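Local coordinates for protein cellulase (Uncultured bacterium, PDB 3WX5) that probably hydrolyses internal beta-1,4-glucosidic bonds of cellulose as a glycoside hydrolase family 12 endoglucanase, at residues L124-L130 and W214-E220; N59-A65 and G229-S235. All coordinates share one frame; numbering follows the deposited sequence.

In the fold
Contact 1 and contact 2 lie in the two different sheets of the beta-jelly-roll sandwich of family 12. Contact 1 (124-130 with 214-220) pairs neighbouring strands of the mixed sheet; its aromatic Trp-125 side is consistent with the concave cleft where this family binds glucan chains. Contact 2 (59-65 with 229-235) belongs to the six-stranded antiparallel sheet. The centres of contact 1 and contact 2 are about 26 Å apart, on opposite sides of the chain's centre. The nearest atoms of contact 1 and contact 2 are about 8 Å apart, without touching. Strand 215-225 connects them: it begins in contact 1, lays Phe-223 and Leu-225 against side chains of contact 2, and is followed in the chain by strand 233-243.

Contact 1: residues L124-L130 and W214-E220; sequences LWFSPSL and WYLHAVE
Two donors converge on Ser-127 OG: the backbone N of Ser-129, closing an ST turn, and, more weakly, NE2 of His-217 at 3.3 Å from OG. The serine ends an antiparallel strand pair in the mixed sheet of the family 12 jelly roll, with a beta bulge at its middle. His-217 is the extra residue: Trp-125 N donates to Ala-218 O, while Trp-125 O receives His-217 N at 2.8 Å in a nearly straight bond (171° at the hydrogen). Beyond the bulge, Ser-127 N and O bond Tyr-215 O and N. Ala-218 N is buried without a partner.

On the side of Leu-124, Phe-126, Leu-216 and Val-219 the contact is apolar. Leu-216 CD1 lies over one face of the Phe-126 ring, 4.0 Å from its centroid; with CG anti to the backbone N (chi1 173°), this branch also reaches Leu-124 CB. Ile-201 of helix 197-206 touches both Leu-124 and Phe-126 on this side.

Past the strand end, CD of Pro-128 sits above the five-membered ring of Trp-214. On the opposite side of the sheet, CD2 of Leu-130 makes a CH-pi contact over a face of Tyr-215, 3.9 Å from the ring centroid. Trp-125 shares that side with Tyr-215, stacked on Tyr-136 and met edge-to-face by Trp-85, an aromatic cluster consistent with a glucan-binding cleft. Glu-220 OE2, hydrogen-bonded to His-84 ND1, lies at the indole edge. One water joins the pair, accepting from Trp-125 NE1 at 3.0 Å and donating to Glu-220 OE1 at 2.7 Å.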
ATOM      1  N   LEU A 124      -3.385   0.614  -3.347  1.00  8.80           N
ATOM      2  CA  LEU A 124      -3.932   1.827  -3.968  1.00 11.52           C
ATOM      3  C   LEU A 124      -5.449   1.798  -3.841  1.00 11.88           C
ATOM      4  O   LEU A 124      -6.077   0.759  -4.083  1.00 10.59           O
ATOM      5  CB  LEU A 124      -3.563   1.872  -5.465  1.00 11.06           C
ATOM      6  CG  LEU A 124      -2.135   2.292  -5.846  1.00 10.46           C
ATOM      7  CD1 LEU A 124      -1.116   1.291  -5.356  1.00  9.08           C
ATOM      8  CD2 LEU A 124      -2.030   2.427  -7.376  1.00 11.25           C
ATOM      9  N   TRP A 125      -6.052   2.972  -3.629  1.00  9.37           N
ATOM     10  CA  TRP A 125      -7.463   3.027  -3.270  1.00 11.61           C
ATOM     11  C   TRP A 125      -8.179   3.884  -4.317  1.00 11.22           C
ATOM     12  O   TRP A 125      -7.702   4.966  -4.672  1.00 10.65           O
ATOM     13  CB  TRP A 125      -7.659   3.639  -1.861  1.00 11.33           C
ATOM     14  CG  TRP A 125      -7.360   2.690  -0.738  1.00 11.62           C
ATOM     15  CD1 TRP A 125      -6.270   2.707   0.096  1.00 11.69           C
ATOM     16  CD2 TRP A 125      -8.148   1.558  -0.344  1.00 10.91           C
ATOM     17  NE1 TRP A 125      -6.361   1.675   1.000  1.00 14.69           N
ATOM     18  CE2 TRP A 125      -7.465   0.919   0.713  1.00 14.15           C
ATOM     19  CE3 TRP A 125      -9.373   1.037  -0.770  1.00  8.63           C
ATOM     20  CZ2 TRP A 125      -8.009  -0.179   1.404  1.00 12.46           C
ATOM     21  CZ3 TRP A 125      -9.886  -0.091  -0.119  1.00 11.90           C
ATOM     22  CH2 TRP A 125      -9.158  -0.732   0.904  1.00 10.98           C
ATOM     23  N   PHE A 126      -9.322   3.388  -4.771  1.00 10.89           N
ATOM     24  CA  PHE A 126     -10.132   4.038  -5.810  1.00 10.82           C
ATOM     25  C   PHE A 126     -11.596   4.129  -5.381  1.00 11.89           C
ATOM     26  O   PHE A 126     -12.121   3.237  -4.713  1.00 10.13           O
ATOM     27  CB  PHE A 126     -10.089   3.212  -7.098  1.00 10.94           C
ATOM     28  CG  PHE A 126      -8.695   2.902  -7.575  1.00 11.43           C
ATOM     29  CD1 PHE A 126      -7.958   1.871  -6.996  1.00 10.10           C
ATOM     30  CD2 PHE A 126      -8.159   3.570  -8.668  1.00 12.39           C
ATOM     31  CE1 PHE A 126      -6.643   1.613  -7.419  1.00 10.70           C
ATOM     32  CE2 PHE A 126      -6.898   3.240  -9.159  1.00 12.53           C
ATOM     33  CZ  PHE A 126      -6.159   2.224  -8.550  1.00 10.70           C
ATOM     34  N   SER A 127     -12.304   5.144  -5.884  1.00 11.61           N
ATOM     35  CA  SER A 127     -13.750   5.082  -5.779  1.00 13.56           C
ATOM     36  C   SER A 127     -14.418   6.117  -6.664  1.00 11.60           C
ATOM     37  O   SER A 127     -13.743   7.012  -7.183  1.00 11.67           O
ATOM     38  CB  SER A 127     -14.186   5.310  -4.336  1.00 15.99           C
ATOM     39  OG  SER A 127     -14.410   6.689  -4.124  1.00 17.09           O
ATOM     40  N   PRO A 128     -15.732   5.970  -6.878  1.00 12.48           N
ATOM     41  CA  PRO A 128     -16.348   6.887  -7.815  1.00 14.20           C
ATOM     42  C   PRO A 128     -16.486   8.270  -7.218  1.00 15.17           C
ATOM     43  O   PRO A 128     -16.810   9.217  -7.938  1.00 15.17           O
ATOM     44  CB  PRO A 128     -17.727   6.264  -8.085  1.00 14.78           C
ATOM     45  CG  PRO A 128     -18.002   5.415  -6.912  1.00 18.09           C
ATOM     46  CD  PRO A 128     -16.638   4.869  -6.507  1.00 15.32           C
ATOM     47  N   SER A 129     -16.271   8.385  -5.914  1.00 15.52           N
ATOM     48  CA  SER A 129     -16.408   9.672  -5.217  1.00 15.87           C
ATOM     49  C   SER A 129     -15.123  10.518  -5.143  1.00 18.89           C
ATOM     50  O   SER A 129     -13.996   9.996  -5.181  1.00 17.40           O
ATOM     51  CB  SER A 129     -17.014   9.449  -3.822  1.00 16.74           C
ATOM     52  OG  SER A 129     -16.938  10.624  -3.039  1.00 22.96           O
ATOM     53  N   LEU A 130     -15.304  11.841  -5.143  1.00 17.53           N
ATOM     54  CA  LEU A 130     -14.209  12.787  -4.987  1.00 17.53           C
ATOM     55  C   LEU A 130     -13.711  12.873  -3.544  1.00 16.45           C
ATOM     56  O   LEU A 130     -12.644  13.421  -3.303  1.00 18.31           O
ATOM     57  CB  LEU A 130     -14.655  14.187  -5.464  1.00 19.27           C
ATOM     58  CG  LEU A 130     -14.514  14.465  -6.967  1.00 21.10           C
ATOM     59  CD1 LEU A 130     -15.289  15.746  -7.340  1.00 28.54           C
ATOM     60  CD2 LEU A 130     -13.049  14.608  -7.359  1.00 23.15           C
ATOM     61  N   TRP A 214     -13.620   5.963 -12.112  1.00 12.42           N
ATOM     62  CA  TRP A 214     -13.345   6.061 -10.673  1.00 13.76           C
ATOM     63  C   TRP A 214     -12.088   6.908 -10.451  1.00 14.41           C
ATOM     64  O   TRP A 214     -11.242   6.988 -11.335  1.00 13.90           O
ATOM     65  CB  TRP A 214     -13.160   4.670 -10.063  1.00 13.36           C
ATOM     66  CG  TRP A 214     -14.443   3.875  -9.981  1.00 11.38           C
ATOM     67  CD1 TRP A 214     -15.712   4.321 -10.243  1.00 12.57           C
ATOM     68  CD2 TRP A 214     -14.562   2.472  -9.689  1.00 12.40           C
ATOM     69  NE1 TRP A 214     -16.619   3.279 -10.094  1.00 10.66           N
ATOM     70  CE2 TRP A 214     -15.935   2.141  -9.757  1.00 13.47           C
ATOM     71  CE3 TRP A 214     -13.639   1.469  -9.357  1.00 15.28           C
ATOM     72  CZ2 TRP A 214     -16.410   0.845  -9.513  1.00 13.46           C
ATOM     73  CZ3 TRP A 214     -14.105   0.198  -9.101  1.00 10.88           C
ATOM     74  CH2 TRP A 214     -15.480  -0.100  -9.148  1.00  8.56           C
ATOM     75  N   TYR A 215     -11.991   7.548  -9.287  1.00 11.37           N
ATOM     76  CA  TYR A 215     -10.798   8.295  -8.900  1.00 12.57           C
ATOM     77  C   TYR A 215      -9.813   7.398  -8.169  1.00 11.99           C
ATOM     78  O   TYR A 215     -10.212   6.679  -7.273  1.00 12.82           O
ATOM     79  CB  TYR A 215     -11.200   9.392  -7.936  1.00 11.99           C
ATOM     80  CG  TYR A 215     -12.045  10.413  -8.630  1.00 13.54           C
ATOM     81  CD1 TYR A 215     -11.448  11.422  -9.399  1.00 17.39           C
ATOM     82  CD2 TYR A 215     -13.423  10.304  -8.635  1.00 19.52           C
ATOM     83  CE1 TYR A 215     -12.224  12.348 -10.091  1.00 18.75           C
ATOM     84  CE2 TYR A 215     -14.209  11.215  -9.336  1.00 18.16           C
ATOM     85  CZ  TYR A 215     -13.598  12.227 -10.064  1.00 19.61           C
ATOM     86  OH  TYR A 215     -14.365  13.121 -10.758  1.00 18.46           O
ATOM     87  N   LEU A 216      -8.530   7.556  -8.489  1.00 11.03           N
ATOM     88  CA  LEU A 216      -7.431   7.149  -7.617  1.00 10.98           C
ATOM     89  C   LEU A 216      -7.296   8.140  -6.478  1.00 13.25           C
ATOM     90  O   LEU A 216      -7.131   9.342  -6.722  1.00 13.04           O
ATOM     91  CB  LEU A 216      -6.131   7.090  -8.419  1.00 10.84           C
ATOM     92  CG  LEU A 216      -4.848   6.829  -7.615  1.00 11.87           C
ATOM     93  CD1 LEU A 216      -4.933   5.478  -6.857  1.00  8.35           C
ATOM     94  CD2 LEU A 216      -3.619   6.877  -8.565  1.00 10.14           C
ATOM     95  N   HIS A 217      -7.423   7.658  -5.236  1.00 10.41           N
ATOM     96  CA  HIS A 217      -7.317   8.550  -4.067  1.00 11.85           C
ATOM     97  C   HIS A 217      -5.961   8.542  -3.400  1.00 12.18           C
ATOM     98  O   HIS A 217      -5.519   9.565  -2.868  1.00 13.29           O
ATOM     99  CB  HIS A 217      -8.371   8.155  -3.026  1.00 11.02           C
ATOM    100  CG  HIS A 217      -9.756   8.524  -3.438  1.00 11.73           C
ATOM    101  ND1 HIS A 217     -10.244   9.811  -3.295  1.00 14.29           N
ATOM    102  CD2 HIS A 217     -10.701   7.833  -4.117  1.00 15.39           C
ATOM    103  CE1 HIS A 217     -11.485   9.848  -3.740  1.00 17.39           C
ATOM    104  NE2 HIS A 217     -11.782   8.668  -4.262  1.00 15.96           N
ATOM    105  N   ALA A 218      -5.313   7.375  -3.374  1.00 10.38           N
ATOM    106  CA  ALA A 218      -4.120   7.219  -2.550  1.00 10.02           C
ATOM    107  C   ALA A 218      -3.226   6.159  -3.123  1.00 12.00           C
ATOM    108  O   ALA A 218      -3.711   5.118  -3.533  1.00 13.09           O
ATOM    109  CB  ALA A 218      -4.524   6.807  -1.114  1.00  9.63           C
ATOM    110  N   VAL A 219      -1.917   6.402  -3.069  1.00 11.18           N
ATOM    111  CA  VAL A 219      -0.932   5.393  -3.427  1.00 11.62           C
ATOM    112  C   VAL A 219      -0.107   5.159  -2.160  1.00 12.56           C
ATOM    113  O   VAL A 219       0.623   6.077  -1.709  1.00 13.04           O
ATOM    114  CB  VAL A 219       0.009   5.920  -4.549  1.00 11.60           C
ATOM    115  CG1 VAL A 219       1.086   4.863  -4.902  1.00 10.90           C
ATOM    116  CG2 VAL A 219      -0.821   6.262  -5.794  1.00 12.48           C
ATOM    117  N   GLU A 220      -0.167   3.930  -1.636  1.00 11.77           N
ATOM    118  CA  GLU A 220       0.469   3.612  -0.356  1.00 11.44           C
ATOM    119  C   GLU A 220       1.382   2.426  -0.548  1.00 11.48           C
ATOM    120  O   GLU A 220       1.164   1.605  -1.437  1.00 10.51           O
ATOM    121  CB  GLU A 220      -0.588   3.274   0.714  1.00 10.58           C
ATOM    122  CG  GLU A 220      -1.935   3.962   0.511  1.00 12.12           C
ATOM    123  CD  GLU A 220      -2.870   3.894   1.736  1.00 16.52           C
ATOM    124  OE1 GLU A 220      -2.637   3.082   2.663  1.00 16.21           O
ATOM    125  OE2 GLU A 220      -3.801   4.731   1.812  1.00 16.74           O
TER
HETATM  126  O   HOH W   1      -4.334   1.034   3.153  1.00 12.06           O

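Contact 2: residues N59-A65 and G229-S235; sequences NFILTRA and GRGLKSS
Gly-229 faces Ala-65, whose CB lies 3.9 Å from the glycine N, and starts a type II beta turn that ends at Leu-232 and leads into an antiparallel strand pair of the jelly-roll sandwich. Its carbonyl O takes the turn bond from Leu-232 N and also touches CB of Leu-62. Arg-230 runs along the corner at Thr-63, with CD 3.4 Å from Thr-63 O. A bend at chi3 (67°) sends its guanidinium back to a water that accepts from both NH1 and Ala-65 N; a second water accepts from Arg-230 N and donates to Ala-65 O, so the end of the pair is bridged through solvent.

Gly-231 has the positive phi (98°) usual at the third position of a type II turn, and its N gives a short 2.6 Å bond to Leu-62 O. Leu-232 returns the pairing: its O receives Leu-62 N at 2.9 Å. Lys-233 lies beside Ile-61, CG against CB, and its extended chain turns only at the end, where NZ and Asn-59 ND2 share a water. Ser-234 and Phe-60 exchange two backbone bonds, and Ser-234 CB sits over one face of the Phe-60 ring, 3.6 Å from the centroid. Phe-60 CG stands between its own N and carbonyl carbon (chi1 69°), which swings the ring across the serine. Ser-234 OG meanwhile bonds Trp-108 NE1. At Ser-235 the CA lies 3.3 Å from Asn-59 OD1, an oxygen that accepts from Asp-236 N.

Strand 49-54 flanks residues 60-65 and strand 101-111 flanks 233-235, while Phe-223 and Leu-225 of strand 215-225 pack against Phe-60, Leu-62, Leu-232 and Ser-234 from the other sheet.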
ATOM      1  N   ASN A  59      11.170   7.138   5.837  1.00 14.24           N
ATOM      2  CA  ASN A  59      11.601   5.752   6.110  1.00 14.09           C
ATOM      3  C   ASN A  59      11.029   5.345   7.477  1.00 15.17           C
ATOM      4  O   ASN A  59      10.941   6.180   8.379  1.00 15.06           O
ATOM      5  CB  ASN A  59      13.131   5.623   6.185  1.00 15.79           C
ATOM      6  CG  ASN A  59      13.825   5.909   4.868  1.00 16.23           C
ATOM      7  OD1 ASN A  59      13.195   6.066   3.819  1.00 13.24           O
ATOM      8  ND2 ASN A  59      15.156   5.979   4.924  1.00 16.51           N
ATOM      9  N   PHE A  60      10.667   4.072   7.643  1.00 13.38           N
ATOM     10  CA  PHE A  60      10.177   3.604   8.948  1.00 13.63           C
ATOM     11  C   PHE A  60      10.563   2.167   9.239  1.00 14.97           C
ATOM     12  O   PHE A  60      10.734   1.361   8.321  1.00 13.97           O
ATOM     13  CB  PHE A  60       8.669   3.882   9.162  1.00 13.51           C
ATOM     14  CG  PHE A  60       7.738   3.066   8.277  1.00 12.11           C
ATOM     15  CD1 PHE A  60       7.390   1.753   8.630  1.00 12.86           C
ATOM     16  CD2 PHE A  60       7.171   3.628   7.139  1.00 13.36           C
ATOM     17  CE1 PHE A  60       6.525   0.985   7.828  1.00 16.40           C
ATOM     18  CE2 PHE A  60       6.258   2.886   6.334  1.00  9.09           C
ATOM     19  CZ  PHE A  60       5.944   1.558   6.679  1.00 13.30           C
ATOM     20  N   ILE A  61      10.746   1.851  10.519  1.00 13.75           N
ATOM     21  CA  ILE A  61      11.051   0.469  10.890  1.00 14.34           C
ATOM     22  C   ILE A  61      10.085   0.041  11.986  1.00 14.49           C
ATOM     23  O   ILE A  61       9.737   0.850  12.862  1.00 12.00           O
ATOM     24  CB  ILE A  61      12.543   0.336  11.350  1.00 13.60           C
ATOM     25  CG1 ILE A  61      12.883  -1.111  11.728  1.00 15.67           C
ATOM     26  CG2 ILE A  61      12.816   1.260  12.536  1.00 18.59           C
ATOM     27  CD1 ILE A  61      14.394  -1.394  11.767  1.00 17.50           C
ATOM     28  N   LEU A  62       9.597  -1.206  11.903  1.00 13.53           N
ATOM     29  CA  LEU A  62       8.751  -1.772  12.980  1.00 13.40           C
ATOM     30  C   LEU A  62       9.672  -2.080  14.169  1.00 13.06           C
ATOM     31  O   LEU A  62      10.526  -2.985  14.089  1.00 13.35           O
ATOM     32  CB  LEU A  62       8.060  -3.059  12.515  1.00 12.61           C
ATOM     33  CG  LEU A  62       6.756  -2.909  11.713  1.00 17.16           C
ATOM     34  CD1 LEU A  62       5.572  -2.455  12.596  1.00 13.82           C
ATOM     35  CD2 LEU A  62       6.946  -1.963  10.526  1.00 17.07           C
ATOM     36  N   THR A  63       9.506  -1.331  15.252  1.00 14.43           N
ATOM     37  CA  THR A  63      10.307  -1.566  16.453  1.00 15.08           C
ATOM     38  C   THR A  63       9.566  -2.421  17.457  1.00 16.91           C
ATOM     39  O   THR A  63      10.174  -2.979  18.386  1.00 17.25           O
ATOM     40  CB  THR A  63      10.744  -0.247  17.137  1.00 16.00           C
ATOM     41  OG1 THR A  63       9.588   0.495  17.507  1.00 16.20           O
ATOM     42  CG2 THR A  63      11.622   0.587  16.201  1.00 15.85           C
ATOM     43  N   ARG A  64       8.253  -2.531  17.281  1.00 14.80           N
ATOM     44  CA  ARG A  64       7.446  -3.409  18.121  1.00 15.42           C
ATOM     45  C   ARG A  64       6.257  -3.921  17.329  1.00 14.13           C
ATOM     46  O   ARG A  64       5.565  -3.132  16.696  1.00 14.72           O
ATOM     47  CB  ARG A  64       6.955  -2.648  19.352  1.00 16.58           C
ATOM     48  CG  ARG A  64       6.235  -3.509  20.387  1.00 19.86           C
ATOM     49  CD  ARG A  64       5.717  -2.646  21.548  1.00 23.57           C
ATOM     50  NE  ARG A  64       5.017  -3.467  22.539  1.00 34.03           N
ATOM     51  CZ  ARG A  64       4.556  -3.011  23.701  1.00 36.91           C
ATOM     52  NH1 ARG A  64       4.779  -1.750  24.050  1.00 41.05           N
ATOM     53  NH2 ARG A  64       3.918  -3.829  24.534  1.00 32.61           N
ATOM     54  N   ALA A  65       6.054  -5.240  17.316  1.00 14.65           N
ATOM     55  CA  ALA A  65       4.867  -5.784  16.672  1.00 15.23           C
ATOM     56  C   ALA A  65       4.426  -7.072  17.327  1.00 13.86           C
ATOM     57  O   ALA A  65       5.000  -8.119  17.096  1.00 16.18           O
ATOM     58  CB  ALA A  65       5.115  -6.001  15.154  1.00 14.64           C
ATOM     59  N   GLY A 229       6.307  -8.992  12.975  1.00 14.04           N
ATOM     60  CA  GLY A 229       6.650  -7.886  12.081  1.00 15.82           C
ATOM     61  C   GLY A 229       7.859  -7.065  12.520  1.00 14.64           C
ATOM     62  O   GLY A 229       8.395  -6.265  11.746  1.00 13.32           O
ATOM     63  N   ARG A 230       8.314  -7.263  13.757  1.00 13.93           N
ATOM     64  CA  ARG A 230       9.397  -6.425  14.277  1.00 13.43           C
ATOM     65  C   ARG A 230      10.640  -6.496  13.404  1.00 13.03           C
ATOM     66  O   ARG A 230      11.151  -7.591  13.096  1.00 12.46           O
ATOM     67  CB  ARG A 230       9.764  -6.800  15.720  1.00 15.90           C
ATOM     68  CG  ARG A 230      10.802  -5.828  16.320  1.00 18.85           C
ATOM     69  CD  ARG A 230      11.107  -6.156  17.798  1.00 26.29           C
ATOM     70  NE  ARG A 230      11.795  -7.445  17.905  1.00 38.76           N
ATOM     71  CZ  ARG A 230      11.216  -8.608  18.209  1.00 47.21           C
ATOM     72  NH1 ARG A 230       9.911  -8.683  18.484  1.00 47.95           N
ATOM     73  NH2 ARG A 230      11.953  -9.714  18.243  1.00 51.21           N
ATOM     74  N   GLY A 231      11.161  -5.332  13.049  1.00 12.08           N
ATOM     75  CA  GLY A 231      12.350  -5.290  12.188  1.00 15.24           C
ATOM     76  C   GLY A 231      12.117  -5.063  10.700  1.00 14.39           C
ATOM     77  O   GLY A 231      13.053  -4.688   9.979  1.00 14.25           O
ATOM     78  N   LEU A 232      10.877  -5.220  10.227  1.00 12.71           N
ATOM     79  CA  LEU A 232      10.587  -4.853   8.834  1.00 12.20           C
ATOM     80  C   LEU A 232      10.821  -3.357   8.646  1.00 14.14           C
ATOM     81  O   LEU A 232      10.418  -2.562   9.482  1.00 14.57           O
ATOM     82  CB  LEU A 232       9.138  -5.194   8.470  1.00 12.80           C
ATOM     83  CG  LEU A 232       8.822  -6.691   8.321  1.00  9.65           C
ATOM     84  CD1 LEU A 232       7.279  -6.907   8.423  1.00 11.57           C
ATOM     85  CD2 LEU A 232       9.360  -7.204   6.990  1.00 11.70           C
ATOM     86  N   LYS A 233      11.447  -2.975   7.537  1.00 13.63           N
ATOM     87  CA  LYS A 233      11.777  -1.566   7.326  1.00 14.01           C
ATOM     88  C   LYS A 233      11.349  -1.132   5.927  1.00 12.86           C
ATOM     89  O   LYS A 233      11.610  -1.826   4.948  1.00 12.09           O
ATOM     90  CB  LYS A 233      13.295  -1.340   7.470  1.00 15.45           C
ATOM     91  CG  LYS A 233      13.699   0.147   7.414  1.00 20.11           C
ATOM     92  CD  LYS A 233      15.186   0.357   7.809  1.00 27.44           C
ATOM     93  CE  LYS A 233      15.623   1.825   7.713  1.00 36.77           C
ATOM     94  NZ  LYS A 233      14.964   2.743   8.711  1.00 41.34           N
ATOM     95  N   SER A 234      10.806   0.073   5.847  1.00 10.62           N
ATOM     96  CA  SER A 234      10.405   0.704   4.576  1.00 12.27           C
ATOM     97  C   SER A 234      11.371   1.875   4.325  1.00 12.68           C
ATOM     98  O   SER A 234      11.540   2.716   5.208  1.00 12.89           O
ATOM     99  CB  SER A 234       8.961   1.213   4.724  1.00  9.43           C
ATOM    100  OG  SER A 234       8.532   2.113   3.689  1.00 12.27           O
ATOM    101  N   SER A 235      12.008   1.910   3.146  1.00 13.59           N
ATOM    102  CA  SER A 235      12.982   2.973   2.804  1.00 15.01           C
ATOM    103  C   SER A 235      12.802   3.551   1.403  1.00 13.27           C
ATOM    104  O   SER A 235      12.347   2.855   0.499  1.00 14.40           O
ATOM    105  CB  SER A 235      14.409   2.401   2.904  1.00 14.37           C
ATOM    106  OG  SER A 235      14.596   1.819   4.187  1.00 18.88           O
TER
HETATM  107  O   HOH W   2      16.398   5.290   7.545  1.00 26.29           O
HETATM  108  O   HOH W   3       7.444  -9.059  16.039  1.00 17.17           O
HETATM  109  O   HOH W   4       7.609  -6.936  19.149  1.00 18.25           O